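Local coordinates for sulfate transporter/antisigma-factor antagonist STAS (Planctomyces limnophilus, PDB 3T6O), which probably acts as an anti-sigma factor antagonist, a STAS-domain protein of the kind that takes part in regulating transcription, at residues A22-L27 / E33-T38; S64-L69 / E95-T100. All blocks are in the same frame, centred on the assembly; numbering follows the deposited sequence. Where two conformers were deposited one is given.

How the contacts relate
Along the chain the two contacts come in series, contact 1 closing before contact 2 opens, with centres about 15 Å apart in one STAS domain. Contact 1 joins residues 22-27 to helix 29-41; contact 2 joins helix 63-76 to the end of helix 91-97 and the turn after it. These three helices lie in successive connections between the parallel strands 15-19, 50-54, 83-87 and 108-109 of the mixed sheet, consistent with one helical layer on it. Phe-65 and Leu-68 of helix 63-76 pack on Leu-27, Ile-35 and Ala-36 of contact 1, with Leu-27 CD1 3.7 Å from Phe-65 CE1, while Ile-66 reaches another way to residues 95-100, so one helix ties its two neighbours together.

Contact 1. Residues A22-L27 / E33-T38; sequences AVFQRL and EQIAST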
ATOM      1  N   ALA A  22       5.950  28.430   3.120  1.00 40.50           N
ATOM      2  CA  ALA A  22       6.254  28.730   1.700  1.00 43.16           C
ATOM      3  C   ALA A  22       7.249  27.785   1.016  1.00 45.32           C
ATOM      4  O   ALA A  22       7.089  27.477  -0.167  1.00 46.60           O
ATOM      5  CB  ALA A  22       6.727  30.219   1.547  1.00 45.54           C
ATOM      6  N   VAL A  23       8.251  27.287   1.732  1.00 47.01           N
ATOM      7  CA  VAL A  23       9.191  26.339   1.129  1.00 48.76           C
ATOM      8  C   VAL A  23       8.537  25.019   0.628  1.00 47.46           C
ATOM      9  O   VAL A  23       9.160  24.272  -0.148  1.00 48.99           O
ATOM     10  CB  VAL A  23      10.362  25.992   2.108  1.00 50.69           C
ATOM     11  CG1 VAL A  23       9.911  24.945   3.157  1.00 47.92           C
ATOM     12  CG2 VAL A  23      11.601  25.511   1.326  1.00 53.24           C
ATOM     13  N   PHE A  24       7.316  24.713   1.083  1.00 44.91           N
ATOM     14  CA  PHE A  24       6.584  23.515   0.634  1.00 42.81           C
ATOM     15  C   PHE A  24       5.559  23.775  -0.481  1.00 41.87           C
ATOM     16  O   PHE A  24       4.462  23.245  -0.424  1.00 41.67           O
ATOM     17  CB  PHE A  24       5.842  22.870   1.815  1.00 40.68           C
ATOM     18  CG  PHE A  24       6.736  22.272   2.843  1.00 42.16           C
ATOM     19  CD1 PHE A  24       7.668  21.307   2.501  1.00 44.57           C
ATOM     20  CD2 PHE A  24       6.656  22.667   4.158  1.00 43.88           C
ATOM     21  CE1 PHE A  24       8.499  20.760   3.454  1.00 45.89           C
ATOM     22  CE2 PHE A  24       7.488  22.122   5.108  1.00 43.54           C
ATOM     23  CZ  PHE A  24       8.398  21.167   4.759  1.00 45.10           C
ATOM     24  N   GLN A  25       5.870  24.566  -1.500  1.00 42.95           N
ATOM     25  CA  GLN A  25       4.970  24.790  -2.631  0.50 42.55           C
ATOM     26  C   GLN A  25       4.585  23.466  -3.297  1.00 41.50           C
ATOM     27  O   GLN A  25       3.473  23.240  -3.719  1.00 40.13           O
ATOM     28  CB  GLN A  25       5.671  25.667  -3.676  0.50 45.26           C
ATOM     29  CG  GLN A  25       5.892  27.105  -3.234  0.50 46.92           C
ATOM     30  CD  GLN A  25       6.265  28.033  -4.370  0.50 48.58           C
ATOM     31  OE1 GLN A  25       5.465  28.870  -4.793  0.50 49.13           O
ATOM     32  NE2 GLN A  25       7.478  27.889  -4.870  0.50 49.87           N
ATOM     33  N   ARG A  26       5.573  22.584  -3.420  1.00 41.55           N
ATOM     34  CA  ARG A  26       5.410  21.310  -4.108  1.00 41.24           C
ATOM     35  C   ARG A  26       5.752  20.151  -3.191  1.00 38.90           C
ATOM     36  O   ARG A  26       6.892  20.010  -2.784  1.00 39.35           O
ATOM     37  CB  ARG A  26       6.333  21.274  -5.305  1.00 44.23           C
ATOM     38  CG  ARG A  26       6.024  22.299  -6.386  1.00 48.62           C
ATOM     39  CD  ARG A  26       7.346  22.814  -6.997  1.00 56.71           C
ATOM     40  NE  ARG A  26       7.323  23.073  -8.443  1.00 61.46           N
ATOM     41  CZ  ARG A  26       6.655  24.067  -9.032  1.00 64.23           C
ATOM     42  NH1 ARG A  26       5.889  24.899  -8.312  1.00 64.52           N
ATOM     43  NH2 ARG A  26       6.739  24.225 -10.355  1.00 65.93           N
ATOM     44  N   LEU A  27       4.746  19.341  -2.860  1.00 35.77           N
ATOM     45  CA  LEU A  27       4.913  18.207  -1.967  1.00 34.04           C
ATOM     46  C   LEU A  27       5.165  16.891  -2.753  1.00 34.28           C
ATOM     47  O   LEU A  27       4.240  16.239  -3.226  1.00 33.54           O
ATOM     48  CB  LEU A  27       3.684  18.069  -1.061  1.00 32.43           C
ATOM     49  CG  LEU A  27       3.411  19.257  -0.117  1.00 32.65           C
ATOM     50  CD1 LEU A  27       2.011  19.232   0.483  1.00 29.32           C
ATOM     51  CD2 LEU A  27       4.480  19.301   1.002  1.00 31.95           C
ATOM     52  N   GLU A  33       8.358  12.837   3.407  1.00 30.79           N
ATOM     53  CA  GLU A  33       9.188  12.208   4.466  0.50 32.09           C
ATOM     54  C   GLU A  33       9.564  13.205   5.516  1.00 32.08           C
ATOM     55  O   GLU A  33       9.684  12.846   6.686  1.00 32.84           O
ATOM     56  CB  GLU A  33      10.517  11.611   3.997  0.50 34.55           C
ATOM     57  CG  GLU A  33      11.362  10.918   5.200  0.50 35.33           C
ATOM     58  CD  GLU A  33      12.404  11.822   5.956  0.50 35.95           C
ATOM     59  OE1 GLU A  33      12.811  12.869   5.408  0.50 34.03           O
ATOM     60  OE2 GLU A  33      12.842  11.461   7.099  0.50 32.39           O
ATOM     61  N   GLN A  34       9.798  14.448   5.119  1.00 31.98           N
ATOM     62  CA  GLN A  34      10.235  15.468   6.080  1.00 32.52           C
ATOM     63  C   GLN A  34       9.160  15.763   7.102  1.00 28.63           C
ATOM     64  O   GLN A  34       9.475  16.052   8.220  1.00 29.66           O
ATOM     65  CB  GLN A  34      10.585  16.798   5.408  1.00 34.27           C
ATOM     66  CG  GLN A  34      11.908  16.863   4.682  1.00 40.01           C
ATOM     67  CD  GLN A  34      12.084  18.246   4.010  1.00 45.19           C
ATOM     68  OE1 GLN A  34      12.065  19.297   4.682  1.00 49.85           O
ATOM     69  NE2 GLN A  34      12.211  18.250   2.694  1.00 45.34           N
ATOM     70  N   ILE A  35       7.898  15.706   6.714  1.00 24.89           N
ATOM     71  CA  ILE A  35       6.811  16.203   7.552  1.00 22.64           C
ATOM     72  C   ILE A  35       6.014  15.093   8.232  1.00 22.49           C
ATOM     73  O   ILE A  35       5.175  15.377   9.087  1.00 20.70           O
ATOM     74  CB  ILE A  35       5.835  17.094   6.751  1.00 21.45           C
ATOM     75  CG1 ILE A  35       5.011  16.276   5.746  1.00 20.74           C
ATOM     76  CG2 ILE A  35       6.590  18.229   6.061  1.00 20.18           C
ATOM     77  CD1 ILE A  35       3.988  17.121   4.919  1.00 17.05           C
ATOM     78  N   ALA A  36       6.288  13.837   7.866  1.00 22.16           N
ATOM     79  CA  ALA A  36       5.427  12.700   8.252  1.00 22.21           C
ATOM     80  C   ALA A  36       5.333  12.555   9.742  1.00 22.42           C
ATOM     81  O   ALA A  36       4.235  12.405  10.295  1.00 21.14           O
ATOM     82  CB  ALA A  36       5.930  11.388   7.631  1.00 22.58           C
ATOM     83  N   SER A  37       6.487  12.670  10.389  1.00 24.51           N
ATOM     84  CA  SER A  37       6.586  12.504  11.824  1.00 26.74           C
ATOM     85  C   SER A  37       5.808  13.555  12.653  1.00 26.09           C
ATOM     86  O   SER A  37       5.028  13.221  13.557  1.00 26.57           O
ATOM     87  CB  SER A  37       8.073  12.451  12.199  1.00 29.33           C
ATOM     88  OG  SER A  37       8.212  12.462  13.585  1.00 32.99           O
ATOM     89  N   THR A  38       5.982  14.819  12.327  1.00 25.83           N
ATOM     90  CA  THR A  38       5.221  15.874  12.989  1.00 25.25           C
ATOM     91  C   THR A  38       3.729  15.711  12.687  1.00 23.24           C
ATOM     92  O   THR A  38       2.903  15.808  13.570  1.00 22.38           O
ATOM     93  CB  THR A  38       5.779  17.267  12.555  1.00 26.35           C
ATOM     94  OG1 THR A  38       7.147  17.298  12.926  1.00 26.84           O
ATOM     95  CG2 THR A  38       5.099  18.435  13.239  1.00 25.27           C
TER
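Phe-24 points its ring at helix 29-41 and meets two consecutive residues there, Gln-34 and Ile-35, with its far end. The closest approach is apolar: CZ of Phe-24 lies 3.7 Å from CG2 of Ile-35, and both CE1 and CE2 of the ring are also near that methyl. The methyl comes to the ring obliquely, neither squarely over the face nor at the rim, and the two side chains run past one another in opposite directions. The torsion of Ile-35 explains which branch does the touching. With chi1 at 70°, CG1 sits between the backbone N and the carbonyl carbon, and CG2 becomes the branch presented to the ring. A beta-branched residue suits this place, since CG2 can meet Phe-24 while CG1 packs on Leu-68 of helix 63-76.

Gln-34 approaches differently. Its extended chain carries the amide to the ring's edge, where OE1 lies near the ring plane, 4.0 Å from CE1 of Phe-24. The amide and ring planes are 53° apart, and the contact is van der Waals in nature. A long, flexible polar residue suits this partly exposed turn of the helix: its amide reaches the edge of the ring, where OE1 can face weakly polar C-H groups, and its side chain also touches Met-4. Within its own segment, Phe-24 has CG1 of Val-23 over the centre of one ring face, 4.0 Å above the plane.

CD2 of Leu-27 lies 4.5 Å from CD1 of Ile-35, a looser apolar approach. Buried Phe-24 and Ile-35 thus fasten the loop before strand 26-27 to the helix that follows it. Backbone bonds from Gln-25 and Leu-27 to Phe-60 join strand 26-27 in parallel to strand 60-61, Phe-24 also touches Ala-5 of the N-terminal segment, and helix 63-76 lies beside the contact.

Contact 2. Residues S64-L69 / E95-T100; sequences SFIELL and EVLQVT
Apolar packing at the tip of one side chain makes this contact: CD1 of Ile-66 lies 4.1 Å from CG2 of Thr-100 and 4.2 Å from CD2 of Leu-97. Ile-66 and Thr-100 meet tip to tip, methyl to methyl. In Thr-100 the hydroxyl is anti to the backbone N (chi1 -168°), which turns CG2 to the isoleucine. Threonine suits the place because its beta-branch offers that methyl on a short side chain where the chain turns. Leucine suits its place too: the CA–CB bond of Leu-97 does not aim at Ile-66, but the branched end bends back to it, and both residues also rest on Phe-61.

No hydrogen bond crosses between the segments. Thr-100 N bonds to Leu-97 O at 3.1 Å, closing a type I turn that brings the two partners of Ile-66 to the same side.

Between chains, Ser-64 OG bonds to Glu-95 OE2 of a neighbouring subunit, and Glu-95 OE1 to its Ser-64 and Ser-63. Val-99 of that subunit and His-101 of another pack on Ile-66 and Thr-100.

Helix 63-76, in the beta-alpha-beta crossover between strands 50-54 and 83-87 of the STAS fold, thus packs on the end of helix 91-97, in the next connection to strand 108-109, and its following turn.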
ATOM      1  N   SER A  64       2.107  10.543  -2.964  1.00 24.13           N
ATOM      2  CA  SER A  64       2.855  10.414  -1.700  1.00 24.79           C
ATOM      3  C   SER A  64       2.170  11.211  -0.602  1.00 22.13           C
ATOM      4  O   SER A  64       2.018  10.740   0.510  1.00 20.82           O
ATOM      5  CB  SER A  64       4.258  11.004  -1.805  1.00 26.47           C
ATOM      6  OG  SER A  64       4.981  10.356  -2.772  1.00 30.54           O
ATOM      7  N   PHE A  65       1.747  12.423  -0.934  1.00 21.53           N
ATOM      8  CA  PHE A  65       1.099  13.262   0.040  1.00 20.13           C
ATOM      9  C   PHE A  65      -0.303  12.782   0.350  1.00 20.28           C
ATOM     10  O   PHE A  65      -0.711  12.793   1.507  1.00 20.23           O
ATOM     11  CB  PHE A  65       1.083  14.691  -0.427  1.00 20.88           C
ATOM     12  CG  PHE A  65       0.461  15.648   0.568  1.00 18.66           C
ATOM     13  CD1 PHE A  65       1.024  15.841   1.823  1.00 17.97           C
ATOM     14  CD2 PHE A  65      -0.691  16.328   0.256  1.00 19.22           C
ATOM     15  CE1 PHE A  65       0.438  16.761   2.725  1.00 18.51           C
ATOM     16  CE2 PHE A  65      -1.276  17.234   1.137  1.00 17.37           C
ATOM     17  CZ  PHE A  65      -0.691  17.453   2.380  1.00 16.34           C
ATOM     18  N   ILE A  66      -1.046  12.325  -0.646  1.00 21.14           N
ATOM     19  CA  ILE A  66      -2.380  11.815  -0.381  1.00 21.78           C
ATOM     20  C   ILE A  66      -2.287  10.605   0.535  1.00 22.52           C
ATOM     21  O   ILE A  66      -3.112  10.443   1.423  1.00 22.74           O
ATOM     22  CB  ILE A  66      -3.157  11.457  -1.665  1.00 23.37           C
ATOM     23  CG1 ILE A  66      -3.468  12.735  -2.457  1.00 24.85           C
ATOM     24  CG2 ILE A  66      -4.488  10.778  -1.313  1.00 22.19           C
ATOM     25  CD1 ILE A  66      -4.305  12.455  -3.721  1.00 26.23           C
ATOM     26  N   GLU A  67      -1.292   9.760   0.292  1.00 23.28           N
ATOM     27  CA  GLU A  67      -1.023   8.612   1.134  1.00 25.39           C
ATOM     28  C   GLU A  67      -0.756   9.019   2.598  1.00 22.90           C
ATOM     29  O   GLU A  67      -1.306   8.412   3.518  1.00 22.04           O
ATOM     30  CB  GLU A  67       0.185   7.828   0.626  1.00 26.86           C
ATOM     31  CG  GLU A  67      -0.114   6.935  -0.511  1.00 34.36           C
ATOM     32  CD  GLU A  67       1.156   6.270  -1.098  1.00 41.09           C
ATOM     33  OE1 GLU A  67       2.271   6.393  -0.476  1.00 43.46           O
ATOM     34  OE2 GLU A  67       0.996   5.646  -2.171  1.00 42.41           O
ATOM     35  N   LEU A  68       0.065  10.038   2.800  1.00 21.37           N
ATOM     36  CA  LEU A  68       0.267  10.531   4.190  1.00 20.41           C
ATOM     37  C   LEU A  68      -1.034  10.971   4.831  1.00 19.59           C
ATOM     38  O   LEU A  68      -1.314  10.630   5.968  1.00 19.76           O
ATOM     39  CB  LEU A  68       1.237  11.700   4.242  1.00 20.64           C
ATOM     40  CG  LEU A  68       1.617  12.222   5.656  1.00 18.59           C
ATOM     41  CD1 LEU A  68       2.190  11.121   6.571  1.00 16.32           C
ATOM     42  CD2 LEU A  68       2.610  13.349   5.486  1.00 20.15           C
ATOM     43  N   LEU A  69      -1.823  11.761   4.107  1.00 19.61           N
ATOM     44  CA  LEU A  69      -3.095  12.266   4.634  1.00 19.01           C
ATOM     45  C   LEU A  69      -4.023  11.104   5.082  1.00 19.94           C
ATOM     46  O   LEU A  69      -4.692  11.169   6.143  1.00 20.74           O
ATOM     47  CB  LEU A  69      -3.762  13.171   3.620  1.00 19.13           C
ATOM     48  CG  LEU A  69      -3.218  14.590   3.277  1.00 21.30           C
ATOM     49  CD1 LEU A  69      -4.203  15.356   2.387  1.00 19.20           C
ATOM     50  CD2 LEU A  69      -2.924  15.407   4.486  1.00 21.00           C
ATOM     51  N   GLU A  95      -7.947  19.389  -8.794  1.00 33.15           N
ATOM     52  CA  GLU A  95      -7.942  18.505  -9.989  1.00 35.62           C
ATOM     53  C   GLU A  95      -7.240  17.190  -9.674  1.00 34.24           C
ATOM     54  O   GLU A  95      -7.643  16.117 -10.164  1.00 33.94           O
ATOM     55  CB  GLU A  95      -7.241  19.172 -11.177  1.00 38.51           C
ATOM     56  CG  GLU A  95      -8.193  19.844 -12.214  1.00 45.85           C
ATOM     57  CD  GLU A  95      -8.330  19.065 -13.549  1.00 54.02           C
ATOM     58  OE1 GLU A  95      -9.145  18.113 -13.644  1.00 57.84           O
ATOM     59  OE2 GLU A  95      -7.647  19.422 -14.538  1.00 60.18           O
ATOM     60  N   VAL A  96      -6.216  17.271  -8.823  1.00 31.37           N
ATOM     61  CA  VAL A  96      -5.491  16.095  -8.429  1.00 30.13           C
ATOM     62  C   VAL A  96      -6.344  15.309  -7.433  1.00 29.31           C
ATOM     63  O   VAL A  96      -6.475  14.111  -7.551  1.00 28.90           O
ATOM     64  CB  VAL A  96      -4.151  16.433  -7.848  1.00 29.71           C
ATOM     65  CG1 VAL A  96      -3.471  15.159  -7.303  1.00 30.13           C
ATOM     66  CG2 VAL A  96      -3.273  17.136  -8.868  1.00 29.49           C
ATOM     67  N   LEU A  97      -6.948  15.984  -6.468  1.00 27.39           N
ATOM     68  CA  LEU A  97      -7.882  15.306  -5.568  1.00 27.07           C
ATOM     69  C   LEU A  97      -9.031  14.606  -6.271  1.00 27.89           C
ATOM     70  O   LEU A  97      -9.553  13.619  -5.776  1.00 29.00           O
ATOM     71  CB  LEU A  97      -8.455  16.299  -4.538  1.00 26.00           C
ATOM     72  CG  LEU A  97      -7.441  16.670  -3.438  1.00 25.81           C
ATOM     73  CD1 LEU A  97      -7.941  17.745  -2.577  1.00 26.64           C
ATOM     74  CD2 LEU A  97      -7.081  15.455  -2.601  1.00 25.67           C
ATOM     75  N   GLN A  98      -9.477  15.154  -7.383  1.00 28.36           N
ATOM     76  CA  GLN A  98     -10.553  14.550  -8.155  1.00 30.97           C
ATOM     77  C   GLN A  98     -10.168  13.165  -8.740  1.00 32.49           C
ATOM     78  O   GLN A  98     -11.047  12.436  -9.161  1.00 33.79           O
ATOM     79  CB  GLN A  98     -11.007  15.492  -9.286  1.00 32.52           C
ATOM     80  CG  GLN A  98     -11.880  16.657  -8.812  1.00 34.22           C
ATOM     81  CD  GLN A  98     -12.123  17.716  -9.870  1.00 40.19           C
ATOM     82  OE1 GLN A  98     -12.770  18.738  -9.596  1.00 45.66           O
ATOM     83  NE2 GLN A  98     -11.624  17.487 -11.085  1.00 41.94           N
ATOM     84  N   VAL A  99      -8.878  12.832  -8.759  1.00 31.94           N
ATOM     85  CA  VAL A  99      -8.396  11.510  -9.250  1.00 34.79           C
ATOM     86  C   VAL A  99      -8.689  10.444  -8.201  1.00 36.12           C
ATOM     87  O   VAL A  99      -8.915   9.297  -8.526  1.00 37.12           O
ATOM     88  CB  VAL A  99      -6.878  11.560  -9.543  1.00 33.87           C
ATOM     89  CG1 VAL A  99      -6.326  10.186  -9.969  1.00 34.22           C
ATOM     90  CG2 VAL A  99      -6.613  12.589 -10.605  1.00 32.99           C
ATOM     91  N   THR A 100      -8.684  10.843  -6.927  1.00 36.41           N
ATOM     92  CA  THR A 100      -8.879   9.900  -5.831  1.00 38.03           C
ATOM     93  C   THR A 100     -10.271  10.014  -5.291  1.00 38.78           C
ATOM     94  O   THR A 100     -10.921  11.041  -5.418  1.00 39.97           O
ATOM     95  CB  THR A 100      -7.933  10.162  -4.654  1.00 37.14           C
ATOM     96  OG1 THR A 100      -7.984   9.034  -3.754  1.00 41.51           O
ATOM     97  CG2 THR A 100      -8.315  11.435  -3.940  1.00 34.44           C
TER